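PDB 3Q3W: 3-isopropylmalate dehydratase small subunit from Campylobacter jejuni, which works as the small subunit of isopropylmalate isomerase, which interconverts 2-isopropylmalate and 3-isopropylmalate through 2-isopropylmaleate in leucine biosynthesis. Local coordinates for residues 7-13 against 145-151; 40-46 against 93-98; 72-76 against 98-102. One frame throughout, in Å; residues are numbered along the deposited sequence. Where two conformers were deposited one is given.

Contact 1: 7-13 against 145-151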
loop_
_atom_site.group_PDB
_atom_site.type_symbol
_atom_site.label_atom_id
_atom_site.label_comp_id
_atom_site.label_asym_id
_atom_site.label_seq_id
_atom_site.Cartn_x
_atom_site.Cartn_y
_atom_site.Cartn_z
ATOM N N PHE A 7 6.419 11.606 4.934
ATOM C CA PHE A 7 5.112 11.204 5.474
ATOM C C PHE A 7 5.016 11.684 6.932
ATOM O O PHE A 7 5.810 11.288 7.773
ATOM C CB PHE A 7 4.966 9.698 5.371
ATOM C CG PHE A 7 3.561 9.177 5.618
ATOM C CD1 PHE A 7 2.950 8.389 4.685
ATOM C CD2 PHE A 7 2.910 9.389 6.823
ATOM C CE1 PHE A 7 1.698 7.847 4.890
ATOM C CE2 PHE A 7 1.661 8.856 7.043
ATOM C CZ PHE A 7 1.041 8.070 6.054
ATOM N N ILE A 8 4.082 12.588 7.195
ATOM C CA ILE A 8 3.825 13.114 8.548
ATOM C C ILE A 8 2.379 12.699 8.852
ATOM O O ILE A 8 2.143 11.723 9.537
ATOM C CB ILE A 8 4.048 14.632 8.579
ATOM C CG1 ILE A 8 5.487 14.950 8.153
ATOM C CG2 ILE A 8 3.769 15.243 10.007
ATOM C CD1 ILE A 8 5.799 16.452 8.066
ATOM N N ILE A 9 1.436 13.380 8.199
ATOM C CA ILE A 9 -0.004 13.143 8.333
ATOM C C ILE A 9 -0.502 12.910 6.921
ATOM O O ILE A 9 -0.174 13.677 6.049
ATOM C CB ILE A 9 -0.748 14.395 8.867
ATOM C CG1 ILE A 9 -0.110 14.962 10.151
ATOM C CG2 ILE A 9 -2.231 14.097 9.079
ATOM C CD1 ILE A 9 -0.569 14.331 11.483
ATOM N N HIS A 10 -1.279 11.856 6.696
ATOM C CA HIS A 10 -1.919 11.638 5.395
ATOM C C HIS A 10 -3.363 11.168 5.571
ATOM O O HIS A 10 -3.647 10.274 6.351
ATOM C CB HIS A 10 -1.139 10.605 4.581
ATOM C CG HIS A 10 -1.780 10.258 3.280
ATOM N ND1 HIS A 10 -1.733 11.090 2.181
ATOM C CD2 HIS A 10 -2.531 9.189 2.913
ATOM C CE1 HIS A 10 -2.408 10.537 1.190
ATOM N NE2 HIS A 10 -2.913 9.391 1.617
ATOM N N LYS A 11 -4.273 11.773 4.817
ATOM C CA LYS A 11 -5.674 11.379 4.814
ATOM C C LYS A 11 -6.018 11.109 3.360
ATOM O O LYS A 11 -5.702 11.932 2.492
ATOM C CB LYS A 11 -6.536 12.504 5.367
ATOM C CG LYS A 11 -8.046 12.298 5.175
ATOM C CD LYS A 11 -8.886 13.313 5.966
ATOM C CE LYS A 11 -10.259 13.471 5.344
ATOM N NZ LYS A 11 -11.142 14.330 6.188
ATOM N N GLY A 12 -6.585 9.941 3.080
ATOM C CA GLY A 12 -7.031 9.618 1.721
ATOM C C GLY A 12 -7.903 8.378 1.644
ATOM O O GLY A 12 -8.175 7.710 2.647
ATOM N N ILE A 13 -8.316 8.084 0.429
ATOM C CA ILE A 13 -9.175 6.980 0.130
ATOM C C ILE A 13 -8.430 5.672 0.366
ATOM O O ILE A 13 -7.325 5.461 -0.169
ATOM C CB ILE A 13 -9.649 7.086 -1.348
ATOM C CG1 ILE A 13 -10.340 8.428 -1.608
ATOM C CG2 ILE A 13 -10.497 5.863 -1.758
ATOM C CD1 ILE A 13 -11.653 8.623 -0.972
ATOM N N ASN A 145 -12.303 7.385 3.393
ATOM C CA ASN A 145 -11.103 8.046 3.882
ATOM C C ASN A 145 -10.665 7.475 5.202
ATOM O O ASN A 145 -11.501 7.236 6.085
ATOM C CB ASN A 145 -11.348 9.530 4.014
ATOM C CG ASN A 145 -11.350 10.215 2.700
ATOM O OD1 ASN A 145 -10.308 10.298 2.065
ATOM N ND2 ASN A 145 -12.526 10.668 2.238
ATOM N N ILE A 146 -9.356 7.204 5.298
ATOM C CA ILE A 146 -8.685 6.889 6.531
ATOM C C ILE A 146 -7.639 7.978 6.764
ATOM O O ILE A 146 -7.082 8.530 5.820
ATOM C CB ILE A 146 -8.050 5.493 6.506
ATOM C CG1 ILE A 146 -9.163 4.423 6.485
ATOM C CG2 ILE A 146 -7.100 5.329 7.716
ATOM C CD1 ILE A 146 -8.706 2.980 6.326
ATOM N N GLU A 147 -7.414 8.351 8.020
ATOM C CA GLU A 147 -6.321 9.292 8.325
ATOM C C GLU A 147 -5.216 8.619 9.125
ATOM O O GLU A 147 -5.473 7.808 9.987
ATOM C CB GLU A 147 -6.827 10.543 9.050
ATOM C CG GLU A 147 -5.780 11.665 9.064
ATOM C CD GLU A 147 -6.319 13.032 9.464
ATOM O OE1 GLU A 147 -7.543 13.250 9.438
ATOM O OE2 GLU A 147 -5.497 13.907 9.799
ATOM N N ILE A 148 -3.961 8.965 8.807
ATOM C CA ILE A 148 -2.798 8.356 9.460
ATOM C C ILE A 148 -1.855 9.451 9.885
ATOM O O ILE A 148 -1.513 10.292 9.071
ATOM C CB ILE A 148 -2.031 7.432 8.536
ATOM C CG1 ILE A 148 -2.922 6.302 8.027
ATOM C CG2 ILE A 148 -0.773 6.890 9.274
ATOM C CD1 ILE A 148 -2.461 5.643 6.697
ATOM N N SER A 149 -1.471 9.454 11.165
ATOM C CA SER A 149 -0.442 10.343 11.671
ATOM C C SER A 149 0.800 9.520 12.018
ATOM O O SER A 149 0.764 8.653 12.887
ATOM C CB SER A 149 -0.945 11.078 12.927
ATOM O OG SER A 149 0.072 11.903 13.484
ATOM N N LEU A 150 1.918 9.804 11.371
ATOM C CA LEU A 150 3.159 9.092 11.695
ATOM C C LEU A 150 3.821 9.732 12.908
ATOM O O LEU A 150 4.688 9.119 13.535
ATOM C CB LEU A 150 4.123 9.074 10.521
ATOM C CG LEU A 150 5.499 8.441 10.735
ATOM C CD1 LEU A 150 5.411 7.023 11.181
ATOM C CD2 LEU A 150 6.240 8.543 9.474
ATOM N N LEU A 151 3.426 10.961 13.245
ATOM C CA LEU A 151 3.848 11.591 14.494
ATOM C C LEU A 151 3.284 10.873 15.689
ATOM O O LEU A 151 4.005 10.576 16.615
ATOM C CB LEU A 151 3.393 13.032 14.577
ATOM C CG LEU A 151 4.148 14.003 13.692
ATOM C CD1 LEU A 151 3.539 15.403 13.847
ATOM C CD2 LEU A 151 5.616 14.012 14.056
#

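Contact 2: 40-46 against 93-98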
loop_
_atom_site.group_PDB
_atom_site.type_symbol
_atom_site.label_atom_id
_atom_site.label_comp_id
_atom_site.label_asym_id
_atom_site.label_seq_id
_atom_site.Cartn_x
_atom_site.Cartn_y
_atom_site.Cartn_z
ATOM N N GLY A 40 7.486 5.585 -14.874
ATOM C CA GLY A 40 7.020 4.944 -13.651
ATOM C C GLY A 40 6.269 3.640 -13.925
ATOM O O GLY A 40 6.142 3.172 -15.054
ATOM N N PHE A 41 5.774 3.048 -12.861
ATOM C CA PHE A 41 5.317 1.697 -12.930
ATOM C C PHE A 41 3.875 1.585 -12.467
ATOM O O PHE A 41 3.364 0.495 -12.304
ATOM C CB PHE A 41 6.248 0.808 -12.107
ATOM C CG PHE A 41 7.699 0.844 -12.601
ATOM C CD1 PHE A 41 8.098 0.028 -13.621
ATOM C CD2 PHE A 41 8.609 1.753 -12.086
ATOM C CE1 PHE A 41 9.412 0.076 -14.130
ATOM C CE2 PHE A 41 9.921 1.797 -12.601
ATOM C CZ PHE A 41 10.295 0.962 -13.617
ATOM N N GLY A 42 3.217 2.705 -12.219
ATOM C CA GLY A 42 1.898 2.620 -11.599
ATOM C C GLY A 42 0.879 1.894 -12.449
ATOM O O GLY A 42 -0.017 1.256 -11.946
ATOM N N LYS A 43 0.968 2.047 -13.753
ATOM C CA LYS A 43 0.016 1.379 -14.654
ATOM C C LYS A 43 0.059 -0.140 -14.567
ATOM O O LYS A 43 -0.933 -0.818 -14.900
ATOM C CB LYS A 43 0.224 1.851 -16.087
ATOM C CG LYS A 43 -0.738 1.312 -17.097
ATOM C CD LYS A 43 -0.470 1.921 -18.530
ATOM C CE LYS A 43 -1.566 1.449 -19.527
ATOM N NZ LYS A 43 -1.620 2.277 -20.787
ATOM N N HIS A 44 1.192 -0.678 -14.116
ATOM C CA HIS A 44 1.378 -2.118 -14.018
ATOM C C HIS A 44 1.061 -2.668 -12.653
ATOM O O HIS A 44 1.118 -3.843 -12.439
ATOM C CB HIS A 44 2.819 -2.420 -14.354
ATOM C CG HIS A 44 3.265 -1.768 -15.602
ATOM N ND1 HIS A 44 2.503 -1.778 -16.753
ATOM C CD2 HIS A 44 4.377 -1.050 -15.884
ATOM C CE1 HIS A 44 3.146 -1.115 -17.697
ATOM N NE2 HIS A 44 4.274 -0.655 -17.192
ATOM N N LEU A 45 0.710 -1.814 -11.704
ATOM C CA LEU A 45 0.441 -2.302 -10.404
ATOM C C LEU A 45 -0.733 -3.257 -10.458
ATOM O O LEU A 45 -1.764 -2.939 -11.039
ATOM C CB LEU A 45 0.105 -1.126 -9.475
ATOM C CG LEU A 45 -0.290 -1.505 -8.067
ATOM C CD1 LEU A 45 0.907 -2.036 -7.277
ATOM C CD2 LEU A 45 -0.907 -0.257 -7.400
ATOM N N PHE A 46 -0.593 -4.359 -9.740
ATOM C CA PHE A 46 -1.617 -5.389 -9.620
ATOM C C PHE A 46 -2.132 -5.919 -10.954
ATOM O O PHE A 46 -3.267 -6.380 -11.068
ATOM C CB PHE A 46 -2.765 -4.917 -8.689
ATOM C CG PHE A 46 -2.356 -4.769 -7.268
ATOM C CD1 PHE A 46 -1.786 -5.823 -6.591
ATOM C CD2 PHE A 46 -2.582 -3.587 -6.580
ATOM C CE1 PHE A 46 -1.395 -5.697 -5.224
ATOM C CE2 PHE A 46 -2.200 -3.459 -5.251
ATOM C CZ PHE A 46 -1.629 -4.539 -4.569
ATOM N N TRP A 93 8.013 0.618 -5.820
ATOM C CA TRP A 93 7.880 1.629 -6.868
ATOM C C TRP A 93 6.493 1.665 -7.559
ATOM O O TRP A 93 5.944 2.736 -7.787
ATOM C CB TRP A 93 8.914 1.401 -7.923
ATOM C CG TRP A 93 10.342 1.495 -7.455
ATOM C CD1 TRP A 93 10.800 1.853 -6.212
ATOM C CD2 TRP A 93 11.497 1.257 -8.254
ATOM N NE1 TRP A 93 12.194 1.851 -6.206
ATOM C CE2 TRP A 93 12.632 1.497 -7.447
ATOM C CE3 TRP A 93 11.688 0.873 -9.601
ATOM C CZ2 TRP A 93 13.943 1.318 -7.920
ATOM C CZ3 TRP A 93 13.004 0.710 -10.071
ATOM C CH2 TRP A 93 14.098 0.952 -9.231
ATOM N N ALA A 94 5.977 0.504 -7.939
ATOM C CA ALA A 94 4.678 0.470 -8.598
ATOM C C ALA A 94 3.589 0.993 -7.665
ATOM O O ALA A 94 2.704 1.748 -8.054
ATOM C CB ALA A 94 4.380 -0.948 -9.061
ATOM N N LEU A 95 3.663 0.600 -6.406
ATOM C CA LEU A 95 2.700 1.075 -5.413
ATOM C C LEU A 95 2.771 2.588 -5.245
ATOM O O LEU A 95 1.726 3.264 -5.298
ATOM C CB LEU A 95 2.933 0.345 -4.056
ATOM C CG LEU A 95 2.492 -1.112 -4.041
ATOM C CD1 LEU A 95 3.289 -2.011 -3.076
ATOM C CD2 LEU A 95 0.971 -1.198 -3.770
ATOM N N VAL A 96 3.979 3.146 -5.027
ATOM C CA VAL A 96 4.129 4.602 -4.859
ATOM C C VAL A 96 3.754 5.386 -6.123
ATOM O O VAL A 96 3.071 6.381 -6.053
ATOM C CB VAL A 96 5.552 4.984 -4.381
ATOM C CG1 VAL A 96 5.788 6.490 -4.452
ATOM C CG2 VAL A 96 5.794 4.439 -2.912
ATOM N N ASP A 97 4.190 4.903 -7.283
ATOM C CA ASP A 97 3.886 5.557 -8.547
ATOM C C ASP A 97 2.357 5.558 -8.787
ATOM O O ASP A 97 1.825 6.507 -9.389
ATOM C CB ASP A 97 4.563 4.845 -9.719
ATOM C CG ASP A 97 6.124 5.028 -9.739
ATOM O OD1 ASP A 97 6.671 5.776 -8.907
ATOM O OD2 ASP A 97 6.805 4.433 -10.613
ATOM N N TYR A 98 1.651 4.526 -8.328
ATOM C CA TYR A 98 0.182 4.499 -8.487
ATOM C C TYR A 98 -0.444 5.560 -7.628
ATOM O O TYR A 98 -1.525 6.069 -7.881
ATOM C CB TYR A 98 -0.373 3.139 -8.064
ATOM C CG TYR A 98 -1.849 2.998 -8.244
ATOM C CD1 TYR A 98 -2.399 2.746 -9.503
ATOM C CD2 TYR A 98 -2.711 3.108 -7.152
ATOM C CE1 TYR A 98 -3.776 2.587 -9.663
ATOM C CE2 TYR A 98 -4.058 2.931 -7.302
ATOM C CZ TYR A 98 -4.609 2.690 -8.537
ATOM O OH TYR A 98 -6.004 2.523 -8.680
#

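Contact 3: 72-76 against 98-102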
loop_
_atom_site.group_PDB
_atom_site.type_symbol
_atom_site.label_atom_id
_atom_site.label_comp_id
_atom_site.label_asym_id
_atom_site.label_seq_id
_atom_site.Cartn_x
_atom_site.Cartn_y
_atom_site.Cartn_z
ATOM N N ASN A 72 -8.841 7.112 -6.899
ATOM C CA ASN A 72 -7.844 7.871 -6.169
ATOM C C ASN A 72 -7.402 7.256 -4.827
ATOM O O ASN A 72 -7.073 7.978 -3.874
ATOM C CB ASN A 72 -8.295 9.325 -5.976
ATOM C CG ASN A 72 -7.874 10.185 -7.116
ATOM O OD1 ASN A 72 -8.391 10.065 -8.238
ATOM N ND2 ASN A 72 -6.876 11.020 -6.872
ATOM N N SER A 73 -7.345 5.940 -4.757
ATOM C CA SER A 73 -6.900 5.266 -3.516
ATOM C C SER A 73 -5.462 5.644 -3.222
ATOM O O SER A 73 -4.628 5.655 -4.148
ATOM C CB SER A 73 -7.047 3.739 -3.644
ATOM O OG SER A 73 -8.399 3.339 -3.505
ATOM N N SER A 74 -5.153 5.971 -1.963
ATOM C CA SER A 74 -3.778 6.209 -1.535
ATOM C C SER A 74 -3.378 5.402 -0.305
ATOM O O SER A 74 -2.208 5.467 0.169
ATOM C CB SER A 74 -3.514 7.718 -1.318
ATOM O OG SER A 74 -4.323 8.259 -0.282
ATOM N N ILE A 75 -4.327 4.620 0.199
ATOM C CA ILE A 75 -4.109 3.636 1.270
ATOM C C ILE A 75 -4.703 2.277 0.923
ATOM O O ILE A 75 -5.835 2.204 0.391
ATOM C CB ILE A 75 -4.798 4.118 2.582
ATOM C CG1 ILE A 75 -4.161 5.407 3.045
ATOM C CG2 ILE A 75 -4.680 3.082 3.675
ATOM C CD1 ILE A 75 -4.994 6.216 4.083
ATOM N N LEU A 76 -3.974 1.209 1.237
ATOM C CA LEU A 76 -4.440 -0.160 1.017
ATOM C C LEU A 76 -4.594 -0.851 2.344
ATOM O O LEU A 76 -3.822 -0.590 3.268
ATOM C CB LEU A 76 -3.487 -0.954 0.127
ATOM C CG LEU A 76 -3.246 -0.466 -1.318
ATOM C CD1 LEU A 76 -2.269 -1.417 -2.053
ATOM C CD2 LEU A 76 -4.529 -0.290 -2.111
ATOM N N TYR A 98 1.651 4.526 -8.328
ATOM C CA TYR A 98 0.182 4.499 -8.487
ATOM C C TYR A 98 -0.444 5.560 -7.628
ATOM O O TYR A 98 -1.525 6.069 -7.881
ATOM C CB TYR A 98 -0.373 3.139 -8.064
ATOM C CG TYR A 98 -1.849 2.998 -8.244
ATOM C CD1 TYR A 98 -2.399 2.746 -9.503
ATOM C CD2 TYR A 98 -2.711 3.108 -7.152
ATOM C CE1 TYR A 98 -3.776 2.587 -9.663
ATOM C CE2 TYR A 98 -4.058 2.931 -7.302
ATOM C CZ TYR A 98 -4.609 2.690 -8.537
ATOM O OH TYR A 98 -6.004 2.523 -8.680
ATOM N N GLY A 99 0.255 5.877 -6.562
ATOM C CA GLY A 99 -0.267 6.816 -5.571
ATOM C C GLY A 99 -0.484 6.257 -4.178
ATOM O O GLY A 99 -0.992 6.972 -3.302
ATOM N N ILE A 100 -0.054 5.030 -3.918
ATOM C CA ILE A 100 -0.219 4.473 -2.580
ATOM C C ILE A 100 0.833 5.009 -1.614
ATOM O O ILE A 100 2.042 4.904 -1.850
ATOM C CB ILE A 100 -0.151 2.932 -2.579
ATOM C CG1 ILE A 100 -1.185 2.351 -3.527
ATOM C CG2 ILE A 100 -0.293 2.366 -1.121
ATOM C CD1 ILE A 100 -2.605 2.848 -3.294
ATOM N N ARG A 101 0.374 5.607 -0.517
ATOM C CA ARG A 101 1.266 6.210 0.468
ATOM C C ARG A 101 1.463 5.314 1.714
ATOM O O ARG A 101 2.472 5.421 2.431
ATOM C CB ARG A 101 0.684 7.555 0.859
ATOM C CG ARG A 101 0.678 8.566 -0.267
ATOM C CD ARG A 101 2.056 9.149 -0.509
ATOM N NE ARG A 101 2.330 10.296 0.363
ATOM C CZ ARG A 101 3.382 10.455 1.166
ATOM N NH1 ARG A 101 3.457 11.556 1.885
ATOM N NH2 ARG A 101 4.355 9.552 1.272
ATOM N N ALA A 102 0.490 4.437 1.992
ATOM C CA ALA A 102 0.527 3.561 3.179
ATOM C C ALA A 102 -0.233 2.272 2.926
ATOM O O ALA A 102 -1.229 2.260 2.174
ATOM C CB ALA A 102 -0.036 4.271 4.393
HETATM O O HOH W 1 -7.689 3.904 -7.060
HETATM O O HOH W 2 -4.179 6.624 -6.583
#

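Contact 1: 7-13 against 145-151
Asn145 lies against the Gly12-Ile13 peptide. Its CG sits beside its own backbone N (chi1 -76°), which brings OD1 to 3.1 Å from Gly12 C. OD1 also faces Ile13 N, but the angle is too poor for a hydrogen bond. Ile13 CD1 packs beside the same amide, 3.7 Å from Asn145 OD1. Phe7 and Ile148 meet nearer the other end. The Phe7 side chain crosses that of Ile148 at about a right angle, and ring atom CE2 lies 3.8 Å from the branch methyl Ile148 CG2. The next ring atom, CD2, touches Leu150 CB at 3.9 Å, so the ring bridges both residues. Between these ends the backbones pair in antiparallel fashion. His10 with Ile148 and Gly12 with Ile146 are hydrogen-bonded pairs, each with two N-H to O=C bonds. Beyond the strand, Leu150 N adds a nearly straight bond to Ile8 O, 2.7 Å long. Lys11 and Glu147 share the more exposed face, but their charged atoms do not touch. This is antiparallel strand pairing within a mixed sheet. Strand 9-17 also runs parallel to 73-78, so this pairing joins the parallel and antiparallel halves.

Contact 2: 40-46 against 93-98
Leu45 packs against Leu95 and Tyr98, and Phe41 against Ala94 and Trp93. The tight part surrounds Leu45. Its CG is anti to the backbone N (chi1 176°), and the two methyls at its end split between two partners. CD1 meets Leu95 CD2 at 3.6 Å. CD2 meets Tyr98 CG at 3.5 Å, approaching the ring obliquely. The leucine crosses both side chains at about a right angle. Ala94 CB fills in next to Leu45 CD1 and also touches Phe41 CB. Phe46 is a lighter neighbour, with CE2 4.2 Å from Leu95 CD2. Behind this cluster, Ile27 and Leu76 continue the buried packing.

Gly42 has no side chain, and its backbone comes close to the helix. Its CA is 4.0 Å from Tyr98 CA, and its O lies at the edge of the tyrosine ring.

The solvent side is formed by exposed Asp97 and the partly exposed Gly40 and Trp93. Phe41 itself is buried. It lies side by side with Trp93, pointing the same way. Phe41 CE2 approaches Trp93 CE3 to 3.6 Å, but the ring planes are 33° apart and the rings form no regular stack. Asp97 supplies the polar grip here. Its OD2 accepts a 2.8 Å hydrogen bond from Phe41 N through the anti lone pair. The bond is bent, with an N-H...O angle of 143°. The carboxylate is nearly coplanar with the Phe41 ring, and OD2 also sits at the ring edge near CD2. His90 meets the Phe41 ring edge-to-face.

The contact is a loop packed on the connecting helix of a beta-alpha-beta unit, strand 73-78, helix 90-98 and strand 102-105, in the aconitase C-terminal domain family.

Contact 3: 72-76 against 98-102
Ile75 and Ala102 form a parallel beta bridge, with Leu76 N bonded to Ala102 O in the carbonyl plane at 3.1 Å. Ser74 O on the other side of Ile75 accepts a bond of 2.7 Å from Arg101 N and a weak one from Ala102 N. Ile100 supplies the main side-chain contact. It crosses Leu76 at about a right angle, and its CD1 packs 3.9 Å from Leu76 CD2. Two torsions, chi1 -56° and chi2 -53°, place that same CD1 3.6 Å from Ser73 O. Ser74 CB lies close to Gly99 O, while Ser74 OG is hydrogen-bonded to His10 NE2. The Arg101 side chain leads away, and its NH1 binds Lys6 O.

Two waters join Ser73 to Tyr98. One accepts from Ser73 N and lies 2.7 Å from Tyr98 OH. The other donates to Ser73 O and to Tyr98 O. They tie the Ser73 backbone to the hydroxyl and carbonyl of Tyr98. Gly99, the first residue to leave helical angles, has positive phi and forms a Schellman motif, turning the chain toward the next strand. This return from helix to neighbouring parallel strand is typical of a beta-alpha-beta crossover.

How the contacts relate
From the N terminus, residues 7-13, leading into strand 9-17, open contact 1, which closes only when the chain reaches 145-151. That long loop contains both other contacts. Residues 40-46 open contact 2, and strand 73-78 opens contact 3 before helix 90-98 closes contact 2. Contact 3 then closes at 98-102, so contacts 2 and 3 cross. They share Tyr98. Leu76 packs against both Leu95 and Phe46. Contacts 1 and 3 meet in the sheet, where strands 9-17 and 73-78 are neighbours. Contacts 1 and 2 do not touch. Contact 3 therefore stands between the antiparallel strand pair and the loop-covered helix.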